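Uncharacterized protein lp_2664 (Lactobacillus plantarum WCFS1, PDB 2PJQ) is of unknown function but belongs to the HD-domain family and is probably a metal-dependent phosphohydrolase. Local coordinates at residues A51-N54 / L55-A59; Q79-I82 / V83-A87; T96-F99 / A100-H104; T174-N177 / H178-K182. All blocks are in the same frame, centred on the assembly; numbering follows the deposited sequence.

In the fold
Each contact is local, between residues close in sequence along one helix or at its end. Interactions 1, 2 and 3 belong to the HD domain. Interactions 1 and 2 each lie on the same side of the chain's centre as interaction 3. Interaction 3 joins the other two. Ile101 CD1 packs on Ala59 CB of interaction 1 at 3.5 Å, and Leu85 CD2 of interaction 2 lies 3.7 Å from Ile98 CD1. Interactions 1 and 2 do not touch; their centres are about 18 Å apart. Ile102 of interaction 3 touches His63, part of a probable HD-type site that holds no metal here. Interaction 4 lies on the opposite side, about 27 Å from interaction 3, centre to centre.

Interaction 1 (A51-N54 / L55-A59); sequences ANLN and LTLAA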
loop_
_atom_site.group_PDB
_atom_site.type_symbol
_atom_site.label_atom_id
_atom_site.label_comp_id
_atom_site.label_asym_id
_atom_site.label_seq_id
_atom_site.Cartn_x
_atom_site.Cartn_y
_atom_site.Cartn_z
ATOM N N ALA B 51 -14.414 17.304 -26.045
ATOM C CA ALA B 51 -15.491 17.136 -25.094
ATOM C C ALA B 51 -15.732 18.446 -24.387
ATOM O O ALA B 51 -14.838 19.284 -24.307
ATOM C CB ALA B 51 -15.128 16.062 -24.076
ATOM N N ASN B 52 -16.947 18.633 -23.887
ATOM C CA ASN B 52 -17.255 19.839 -23.154
ATOM C C ASN B 52 -16.314 19.828 -21.947
ATOM O O ASN B 52 -16.343 18.907 -21.134
ATOM C CB ASN B 52 -18.695 19.832 -22.669
ATOM C CG ASN B 52 -18.976 20.984 -21.732
ATOM O OD1 ASN B 52 -18.971 22.145 -22.143
ATOM N ND2 ASN B 52 -19.193 20.678 -20.463
ATOM N N LEU B 53 -15.485 20.856 -21.834
ATOM C CA LEU B 53 -14.524 20.941 -20.747
ATOM C C LEU B 53 -15.121 21.033 -19.353
ATOM O O LEU B 53 -14.977 20.105 -18.560
ATOM C CB LEU B 53 -13.605 22.135 -20.969
ATOM C CG LEU B 53 -12.247 22.068 -20.287
ATOM C CD1 LEU B 53 -11.458 20.895 -20.863
ATOM C CD2 LEU B 53 -11.510 23.377 -20.504
ATOM N N ASN B 54 -15.787 22.151 -19.060
ATOM C CA ASN B 54 -16.395 22.385 -17.744
ATOM C C ASN B 54 -17.310 21.317 -17.156
ATOM O O ASN B 54 -17.383 21.186 -15.942
ATOM C CB ASN B 54 -17.140 23.716 -17.744
ATOM C CG ASN B 54 -16.212 24.886 -17.929
ATOM O OD1 ASN B 54 -15.051 24.712 -18.321
ATOM N ND2 ASN B 54 -16.711 26.091 -17.664
ATOM N N LEU B 55 -18.029 20.572 -17.983
ATOM C CA LEU B 55 -18.893 19.535 -17.442
ATOM C C LEU B 55 -17.955 18.429 -16.990
ATOM O O LEU B 55 -18.105 17.877 -15.895
ATOM C CB LEU B 55 -19.824 18.981 -18.522
ATOM C CG LEU B 55 -21.069 18.155 -18.162
ATOM C CD1 LEU B 55 -21.468 17.324 -19.372
ATOM C CD2 LEU B 55 -20.818 17.246 -16.982
ATOM N N THR B 56 -16.990 18.113 -17.858
ATOM C CA THR B 56 -16.009 17.058 -17.618
ATOM C C THR B 56 -15.269 17.209 -16.297
ATOM O O THR B 56 -15.351 16.344 -15.430
ATOM C CB THR B 56 -14.952 17.006 -18.758
ATOM O OG1 THR B 56 -15.598 16.723 -20.001
ATOM C CG2 THR B 56 -13.935 15.909 -18.514
ATOM N N LEU B 57 -14.542 18.309 -16.141
ATOM C CA LEU B 57 -13.766 18.507 -14.927
ATOM C C LEU B 57 -14.679 18.502 -13.730
ATOM O O LEU B 57 -14.355 17.900 -12.707
ATOM C CB LEU B 57 -12.985 19.819 -14.980
ATOM C CG LEU B 57 -12.151 19.990 -16.240
ATOM C CD1 LEU B 57 -11.321 21.247 -16.126
ATOM C CD2 LEU B 57 -11.269 18.763 -16.437
ATOM N N ALA B 58 -15.818 19.177 -13.866
ATOM C CA ALA B 58 -16.795 19.257 -12.792
ATOM C C ALA B 58 -17.068 17.839 -12.317
ATOM O O ALA B 58 -16.848 17.519 -11.143
ATOM C CB ALA B 58 -18.060 19.904 -13.291
ATOM N N ALA B 59 -17.506 16.977 -13.236
ATOM C CA ALA B 59 -17.793 15.596 -12.884
ATOM C C ALA B 59 -16.525 14.907 -12.437
ATOM O O ALA B 59 -16.574 13.979 -11.638
ATOM C CB ALA B 59 -18.411 14.848 -14.068
#
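Thr56 folds back onto Asn52 at the start of helix 53-62. Asn52 holds the N-cap position. Its carbonyl oxygen takes a hydrogen bond from Thr56 OG1, with Asn52 O to Thr56 OG1 at 2.6 Å. The hydroxyl stands beside the backbone N of Thr56 and points back toward the helix start (chi1 -61°). It reaches the carbonyl tilted 22° from its plane. The backbone N of Thr56 adds a weak bond to the same oxygen. Both donors of Thr56 therefore converge on one cap carbonyl.

Two backbone bonds follow. Leu57 N binds Leu53 O at 3.0 Å, and Ala58 N binds Asn54 O at 3.3 Å.

Thr56, Leu57 and Ala58 are buried and form the close side of the contact. The looser, partly exposed side is carried by Leu53 and the outward-turned side chain of Asn54. Leu53 meets Leu57 only lightly, with Leu53 CG 4.3 Å from Leu57 CD1. The Asn54 amide leads away from the helix, and its ND2 bonds to Ile7 O and Glu9 OE1.

Four helices surround this turn. Thr56 packs on Val123 of helix 119-130, and Leu57 on Ala42 and Arg43 of helix 32-49. Leu55 lies between Ile101 of helix 92-102 and Glu120 of helix 119-130, and Ala58 lies on Ile15 of helix 9-22.

Interaction 2 (Q79-I82 / V83-A87); sequences QDLI and VQLNA
Leu85 N and Leu81 O form a backbone hydrogen bond in this turn of helix 74-87. The two atoms are 2.8 Å apart and the N-H points almost straight at the oxygen (173°). Asn86 N makes the next such bond, to Ile82 O, and it is also nearly straight. Gln84 N bonds to Asp80 O one step earlier, and the position of that nitrogen is less sure. All three are ordinary i to i+4 backbone bonds of an alpha helix.

Side chains pack around this frame. The leucines make the apolar part: Leu85 CD1 rests on Leu81 CG at 3.6 Å. The Leu81 branch point lies opposite its own backbone N (chi1 173°), while that of Leu85 lies beside its N (chi1 -73°). These settings bring the two side chains together at a slant. Leu85 CG also lies 3.5 Å from Leu81 O. On another face, Val83 CG2 lies near Gln79 O. Ile82 and Asn86 run side by side and point the same way.

The leucine face is buried, while Val83 and Asn86 lie on the exposed side. Ile82 and Leu85 pack on helix 92-102, at Gln95, Phe99 and Ile98. Asp80, Leu81 and Gln84 lie against Tyr18 of helix 9-22.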
loop_
_atom_site.group_PDB
_atom_site.type_symbol
_atom_site.label_atom_id
_atom_site.label_comp_id
_atom_site.label_asym_id
_atom_site.label_seq_id
_atom_site.Cartn_x
_atom_site.Cartn_y
_atom_site.Cartn_z
ATOM N N GLN B 79 -26.863 14.169 -0.689
ATOM C CA GLN B 79 -27.648 15.289 -0.216
ATOM C C GLN B 79 -26.797 16.490 0.187
ATOM O O GLN B 79 -27.328 17.548 0.505
ATOM C CB GLN B 79 -28.580 14.832 0.914
ATOM C CG GLN B 79 -28.241 15.309 2.296
ATOM C CD GLN B 79 -28.975 14.500 3.344
ATOM O OE1 GLN B 79 -30.154 14.174 3.166
ATOM N NE2 GLN B 79 -28.291 14.172 4.442
ATOM N N ASP B 80 -25.476 16.345 0.165
ATOM C CA ASP B 80 -24.606 17.480 0.469
ATOM C C ASP B 80 -24.192 18.168 -0.823
ATOM O O ASP B 80 -24.306 19.381 -0.949
ATOM C CB ASP B 80 -23.356 17.055 1.244
ATOM C CG ASP B 80 -23.570 17.068 2.756
ATOM O OD1 ASP B 80 -24.343 17.927 3.247
ATOM O OD2 ASP B 80 -22.952 16.232 3.454
ATOM N N LEU B 81 -23.726 17.390 -1.792
ATOM C CA LEU B 81 -23.300 17.947 -3.070
ATOM C C LEU B 81 -24.387 18.803 -3.733
ATOM O O LEU B 81 -24.082 19.791 -4.409
ATOM C CB LEU B 81 -22.861 16.827 -4.027
ATOM C CG LEU B 81 -22.554 17.254 -5.473
ATOM C CD1 LEU B 81 -21.370 18.221 -5.498
ATOM C CD2 LEU B 81 -22.256 16.039 -6.321
ATOM N N ILE B 82 -25.653 18.435 -3.558
ATOM C CA ILE B 82 -26.716 19.237 -4.166
ATOM C C ILE B 82 -26.759 20.599 -3.467
ATOM O O ILE B 82 -26.799 21.643 -4.114
ATOM C CB ILE B 82 -28.123 18.556 -4.067
ATOM C CG1 ILE B 82 -28.220 17.344 -5.002
ATOM C CG2 ILE B 82 -29.192 19.521 -4.516
ATOM C CD1 ILE B 82 -27.328 16.199 -4.626
ATOM N N VAL B 83 -26.743 20.578 -2.142
ATOM C CA VAL B 83 -26.757 21.810 -1.376
ATOM C C VAL B 83 -25.689 22.715 -1.967
ATOM O O VAL B 83 -25.895 23.915 -2.099
ATOM C CB VAL B 83 -26.486 21.528 0.142
ATOM C CG1 VAL B 83 -26.308 22.822 0.921
ATOM C CG2 VAL B 83 -27.667 20.752 0.729
ATOM N N GLN B 84 -24.561 22.136 -2.364
ATOM C CA GLN B 84 -23.480 22.923 -2.957
ATOM C C GLN B 84 -23.803 23.369 -4.393
ATOM O O GLN B 84 -23.705 24.548 -4.737
ATOM C CB GLN B 84 -22.170 22.129 -2.956
ATOM C CG GLN B 84 -21.005 22.881 -3.606
ATOM C CD GLN B 84 -20.827 24.283 -3.023
ATOM O OE1 GLN B 84 -21.057 24.492 -1.831
ATOM N NE2 GLN B 84 -20.410 25.244 -3.858
ATOM N N LEU B 85 -24.167 22.421 -5.239
ATOM C CA LEU B 85 -24.497 22.776 -6.601
ATOM C C LEU B 85 -25.637 23.776 -6.585
ATOM O O LEU B 85 -25.644 24.716 -7.385
ATOM C CB LEU B 85 -24.893 21.540 -7.386
ATOM C CG LEU B 85 -23.742 20.607 -7.754
ATOM C CD1 LEU B 85 -24.320 19.211 -7.988
ATOM C CD2 LEU B 85 -22.995 21.137 -8.989
ATOM N N ASN B 86 -26.604 23.593 -5.685
ATOM C CA ASN B 86 -27.700 24.561 -5.624
ATOM C C ASN B 86 -27.168 25.920 -5.199
ATOM O O ASN B 86 -27.460 26.922 -5.840
ATOM C CB ASN B 86 -28.807 24.120 -4.672
ATOM C CG ASN B 86 -29.904 23.361 -5.381
ATOM O OD1 ASN B 86 -30.392 23.791 -6.420
ATOM N ND2 ASN B 86 -30.303 22.229 -4.822
ATOM N N ALA B 87 -26.368 25.952 -4.139
ATOM C CA ALA B 87 -25.804 27.211 -3.678
ATOM C C ALA B 87 -24.995 27.899 -4.782
ATOM O O ALA B 87 -24.692 29.082 -4.661
ATOM C CB ALA B 87 -24.936 26.973 -2.483
#

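Interaction 3 (T96-F99 / A100-H104); sequences TAIF and AIIDH
Ile98 O is shared by two donors, the backbone nitrogens of Ile101 and Ile102. Both bonds are weak. Ile101 N and Ile102 N each lie 3.4 Å from Ile98 O, and both N-H groups point poorly at it. The turns before and after are sounder. Ala100 N binds Thr96 O at 3.0 Å. Asp103 N binds Phe99 O at 3.0 Å. His104 CD2 also approaches Phe99 O, at 3.7 Å, with its ring set obliquely to that oxygen.

Two pairs of side chains run alongside one another on this turn. Ile98 and Ile102 point the same way, and Ile98 CG2 meets Ile102 CD1 at 3.5 Å. Phe99 and Asp103 form the second pair. In each of these two the CG lies beside its own backbone N (chi1 -75° and -62°), which sets the ring and the carboxylate side by side, pointing the same way. Asp103 OD2 comes to the edge of the Phe99 ring, in its plane and nearest CD1. The ring and carboxylate planes are only 19° apart.

The Phe99 ring meets the His78 ring, and the Asp103 side chain also touches His78. Lys109 donates to the backbone O of Asp103. Ile102 touches His63 of the probable HD-type site.

One carboxylate oxygen, OD2, thus meets the ring's C-H rim, which carries a slight positive charge, and avoids its electron-rich faces. This contact is probably a mildly favourable electrostatic one, added to the apolar packing of the isoleucines.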
loop_
_atom_site.group_PDB
_atom_site.type_symbol
_atom_site.label_atom_id
_atom_site.label_comp_id
_atom_site.label_asym_id
_atom_site.label_seq_id
_atom_site.Cartn_x
_atom_site.Cartn_y
_atom_site.Cartn_z
ATOM N N THR B 96 -28.242 17.382 -13.569
ATOM C CA THR B 96 -28.582 16.056 -14.054
ATOM C C THR B 96 -27.366 15.451 -14.767
ATOM O O THR B 96 -26.977 14.316 -14.482
ATOM C CB THR B 96 -29.832 16.106 -15.014
ATOM O OG1 THR B 96 -31.028 16.150 -14.238
ATOM C CG2 THR B 96 -29.920 14.886 -15.871
ATOM N N ALA B 97 -26.755 16.215 -15.666
ATOM C CA ALA B 97 -25.608 15.722 -16.423
ATOM C C ALA B 97 -24.392 15.341 -15.573
ATOM O O ALA B 97 -23.534 14.573 -16.021
ATOM C CB ALA B 97 -25.198 16.740 -17.496
ATOM N N ILE B 98 -24.329 15.875 -14.356
ATOM C CA ILE B 98 -23.235 15.602 -13.438
ATOM C C ILE B 98 -23.413 14.251 -12.752
ATOM O O ILE B 98 -22.460 13.502 -12.580
ATOM C CB ILE B 98 -23.148 16.714 -12.382
ATOM C CG1 ILE B 98 -22.835 18.034 -13.086
ATOM C CG2 ILE B 98 -22.091 16.379 -11.320
ATOM C CD1 ILE B 98 -22.764 19.247 -12.181
ATOM N N PHE B 99 -24.634 13.930 -12.348
ATOM C CA PHE B 99 -24.852 12.646 -11.701
ATOM C C PHE B 99 -24.871 11.564 -12.742
ATOM O O PHE B 99 -24.481 10.423 -12.472
ATOM C CB PHE B 99 -26.139 12.653 -10.912
ATOM C CG PHE B 99 -26.044 13.433 -9.630
ATOM C CD1 PHE B 99 -25.477 12.863 -8.499
ATOM C CD2 PHE B 99 -26.509 14.744 -9.556
ATOM C CE1 PHE B 99 -25.377 13.583 -7.317
ATOM C CE2 PHE B 99 -26.412 15.469 -8.380
ATOM C CZ PHE B 99 -25.845 14.884 -7.254
ATOM N N ALA B 100 -25.290 11.950 -13.944
ATOM C CA ALA B 100 -25.352 11.052 -15.077
ATOM C C ALA B 100 -24.003 10.376 -15.206
ATOM O O ALA B 100 -23.914 9.185 -15.475
ATOM C CB ALA B 100 -25.646 11.830 -16.324
ATOM N N ILE B 101 -22.947 11.153 -15.002
ATOM C CA ILE B 101 -21.594 10.632 -15.092
ATOM C C ILE B 101 -21.227 9.876 -13.814
ATOM O O ILE B 101 -21.382 8.668 -13.708
ATOM C CB ILE B 101 -20.582 11.780 -15.307
ATOM C CG1 ILE B 101 -20.801 12.408 -16.684
ATOM C CG2 ILE B 101 -19.152 11.251 -15.170
ATOM C CD1 ILE B 101 -19.989 13.655 -16.930
ATOM N N ILE B 102 -20.732 10.620 -12.845
ATOM C CA ILE B 102 -20.332 10.076 -11.569
ATOM C C ILE B 102 -21.013 8.772 -11.198
ATOM O O ILE B 102 -20.354 7.747 -11.034
ATOM C CB ILE B 102 -20.611 11.090 -10.484
ATOM C CG1 ILE B 102 -19.999 12.426 -10.887
ATOM C CG2 ILE B 102 -20.048 10.616 -9.177
ATOM C CD1 ILE B 102 -20.456 13.533 -10.006
ATOM N N ASP B 103 -22.335 8.804 -11.090
ATOM C CA ASP B 103 -23.097 7.625 -10.687
ATOM C C ASP B 103 -23.199 6.435 -11.645
ATOM O O ASP B 103 -23.697 5.380 -11.244
ATOM C CB ASP B 103 -24.507 8.055 -10.258
ATOM C CG ASP B 103 -24.487 8.999 -9.056
ATOM O OD1 ASP B 103 -23.714 8.747 -8.109
ATOM O OD2 ASP B 103 -25.245 9.990 -9.044
ATOM N N HIS B 104 -22.721 6.581 -12.881
ATOM C CA HIS B 104 -22.806 5.503 -13.871
ATOM C C HIS B 104 -21.532 5.344 -14.685
ATOM O O HIS B 104 -21.580 5.163 -15.896
ATOM C CB HIS B 104 -23.949 5.784 -14.836
ATOM C CG HIS B 104 -25.225 6.168 -14.161
ATOM N ND1 HIS B 104 -25.962 5.286 -13.402
ATOM C CD2 HIS B 104 -25.879 7.351 -14.105
ATOM C CE1 HIS B 104 -27.016 5.908 -12.906
ATOM N NE2 HIS B 104 -26.989 7.162 -13.317
#

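Interaction 4 (T174-N177 / H178-K182); sequences TAIN and HFYEK
Asn177 and Glu181 are joined by the straightest backbone bond across this stretch, in which Glu181 N lies 2.6 Å from Asn177 O. Two other backbone bonds span three residues each. Phe179 N binds Ile176 O at 2.9 Å, and His178 N binds Ala175 O at 3.1 Å. His178 N also makes a weak bond to Thr174 O. A wider pi-type turn follows at 179-182.

The cap is polar. Thr174 is the N-cap residue, and its OG1 accepts from Asn177 N, though the place of that hydroxyl is less sure.

Among the charged and polar side chains, the extended Glu181 side chain crosses that of Asn177 at a slant, with OE2 nearest Asn177 CB. Its other oxygen, OE1, forms a salt bridge with Arg160.

Aromatic contacts come next. Ile176 CG2 lies 4.1 Å from Tyr180 CE2, the two side chains running the same way. The edge of the Phe179 ring meets Ile176 O in plane, with CD1 at 3.4 Å.

This short helix is largely buried. Ile176, Phe179 and Tyr180 pack on helix 204-219, Phe179 also on helix 134-148, and His178 on Tyr168 of helix 165-170.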
loop_
_atom_site.group_PDB
_atom_site.type_symbol
_atom_site.label_atom_id
_atom_site.label_comp_id
_atom_site.label_asym_id
_atom_site.label_seq_id
_atom_site.Cartn_x
_atom_site.Cartn_y
_atom_site.Cartn_z
ATOM N N THR B 174 -8.902 -9.910 -1.725
ATOM C CA THR B 174 -7.525 -9.670 -1.321
ATOM C C THR B 174 -6.959 -8.573 -2.226
ATOM O O THR B 174 -7.463 -8.335 -3.326
ATOM C CB THR B 174 -6.670 -10.937 -1.450
ATOM O OG1 THR B 174 -6.450 -11.231 -2.834
ATOM C CG2 THR B 174 -7.374 -12.109 -0.802
ATOM N N ALA B 175 -5.918 -7.900 -1.757
ATOM C CA ALA B 175 -5.314 -6.824 -2.519
ATOM C C ALA B 175 -4.851 -7.294 -3.883
ATOM O O ALA B 175 -5.107 -6.644 -4.893
ATOM C CB ALA B 175 -4.157 -6.255 -1.752
ATOM N N ILE B 176 -4.152 -8.420 -3.920
ATOM C CA ILE B 176 -3.670 -8.938 -5.187
ATOM C C ILE B 176 -4.843 -9.240 -6.112
ATOM O O ILE B 176 -4.829 -8.849 -7.277
ATOM C CB ILE B 176 -2.834 -10.229 -4.997
ATOM C CG1 ILE B 176 -1.548 -9.922 -4.222
ATOM C CG2 ILE B 176 -2.479 -10.825 -6.358
ATOM C CD1 ILE B 176 -0.513 -9.121 -5.004
ATOM N N ASN B 177 -5.864 -9.921 -5.599
ATOM C CA ASN B 177 -7.021 -10.269 -6.417
ATOM C C ASN B 177 -7.636 -9.068 -7.146
ATOM O O ASN B 177 -8.304 -9.220 -8.178
ATOM C CB ASN B 177 -8.099 -10.951 -5.567
ATOM C CG ASN B 177 -7.702 -12.350 -5.101
ATOM O OD1 ASN B 177 -6.824 -13.004 -5.676
ATOM N ND2 ASN B 177 -8.373 -12.824 -4.060
ATOM N N HIS B 178 -7.406 -7.872 -6.614
ATOM C CA HIS B 178 -7.948 -6.668 -7.220
ATOM C C HIS B 178 -7.355 -6.409 -8.597
ATOM O O HIS B 178 -8.043 -5.913 -9.483
ATOM C CB HIS B 178 -7.722 -5.459 -6.308
ATOM C CG HIS B 178 -8.644 -4.321 -6.602
ATOM N ND1 HIS B 178 -9.985 -4.509 -6.872
ATOM C CD2 HIS B 178 -8.425 -2.989 -6.696
ATOM C CE1 HIS B 178 -10.548 -3.342 -7.125
ATOM N NE2 HIS B 178 -9.624 -2.403 -7.025
ATOM N N PHE B 179 -6.078 -6.735 -8.783
ATOM C CA PHE B 179 -5.460 -6.537 -10.090
ATOM C C PHE B 179 -6.156 -7.487 -11.048
ATOM O O PHE B 179 -6.650 -7.076 -12.089
ATOM C CB PHE B 179 -3.954 -6.827 -10.055
ATOM C CG PHE B 179 -3.168 -5.844 -9.246
ATOM C CD1 PHE B 179 -3.171 -5.904 -7.863
ATOM C CD2 PHE B 179 -2.476 -4.821 -9.857
ATOM C CE1 PHE B 179 -2.489 -4.954 -7.098
ATOM C CE2 PHE B 179 -1.794 -3.864 -9.098
ATOM C CZ PHE B 179 -1.806 -3.936 -7.719
ATOM N N TYR B 180 -6.219 -8.759 -10.673
ATOM C CA TYR B 180 -6.866 -9.760 -11.507
ATOM C C TYR B 180 -8.321 -9.415 -11.745
ATOM O O TYR B 180 -8.784 -9.419 -12.884
ATOM C CB TYR B 180 -6.776 -11.143 -10.854
ATOM C CG TYR B 180 -5.413 -11.789 -10.969
ATOM C CD1 TYR B 180 -4.850 -12.044 -12.218
ATOM C CD2 TYR B 180 -4.663 -12.104 -9.826
ATOM C CE1 TYR B 180 -3.571 -12.588 -12.333
ATOM C CE2 TYR B 180 -3.381 -12.650 -9.931
ATOM C CZ TYR B 180 -2.843 -12.881 -11.188
ATOM O OH TYR B 180 -1.556 -13.349 -11.308
ATOM N N GLU B 181 -9.029 -9.113 -10.661
ATOM C CA GLU B 181 -10.454 -8.784 -10.699
ATOM C C GLU B 181 -10.839 -7.466 -11.363
ATOM O O GLU B 181 -11.950 -7.332 -11.890
ATOM C CB GLU B 181 -11.016 -8.780 -9.275
ATOM C CG GLU B 181 -11.040 -10.139 -8.625
ATOM C CD GLU B 181 -11.469 -10.092 -7.179
ATOM O OE1 GLU B 181 -12.390 -9.315 -6.842
ATOM O OE2 GLU B 181 -10.895 -10.852 -6.375
ATOM N N LYS B 182 -9.930 -6.489 -11.327
ATOM C CA LYS B 182 -10.222 -5.176 -11.881
ATOM C C LYS B 182 -9.087 -4.519 -12.650
ATOM O O LYS B 182 -9.049 -4.594 -13.871
ATOM C CB LYS B 182 -10.704 -4.244 -10.757
ATOM C CG LYS B 182 -11.065 -2.828 -11.219
ATOM C CD LYS B 182 -12.041 -2.131 -10.283
ATOM C CE LYS B 182 -12.214 -0.672 -10.658
ATOM N NZ LYS B 182 -11.219 0.212 -9.961
#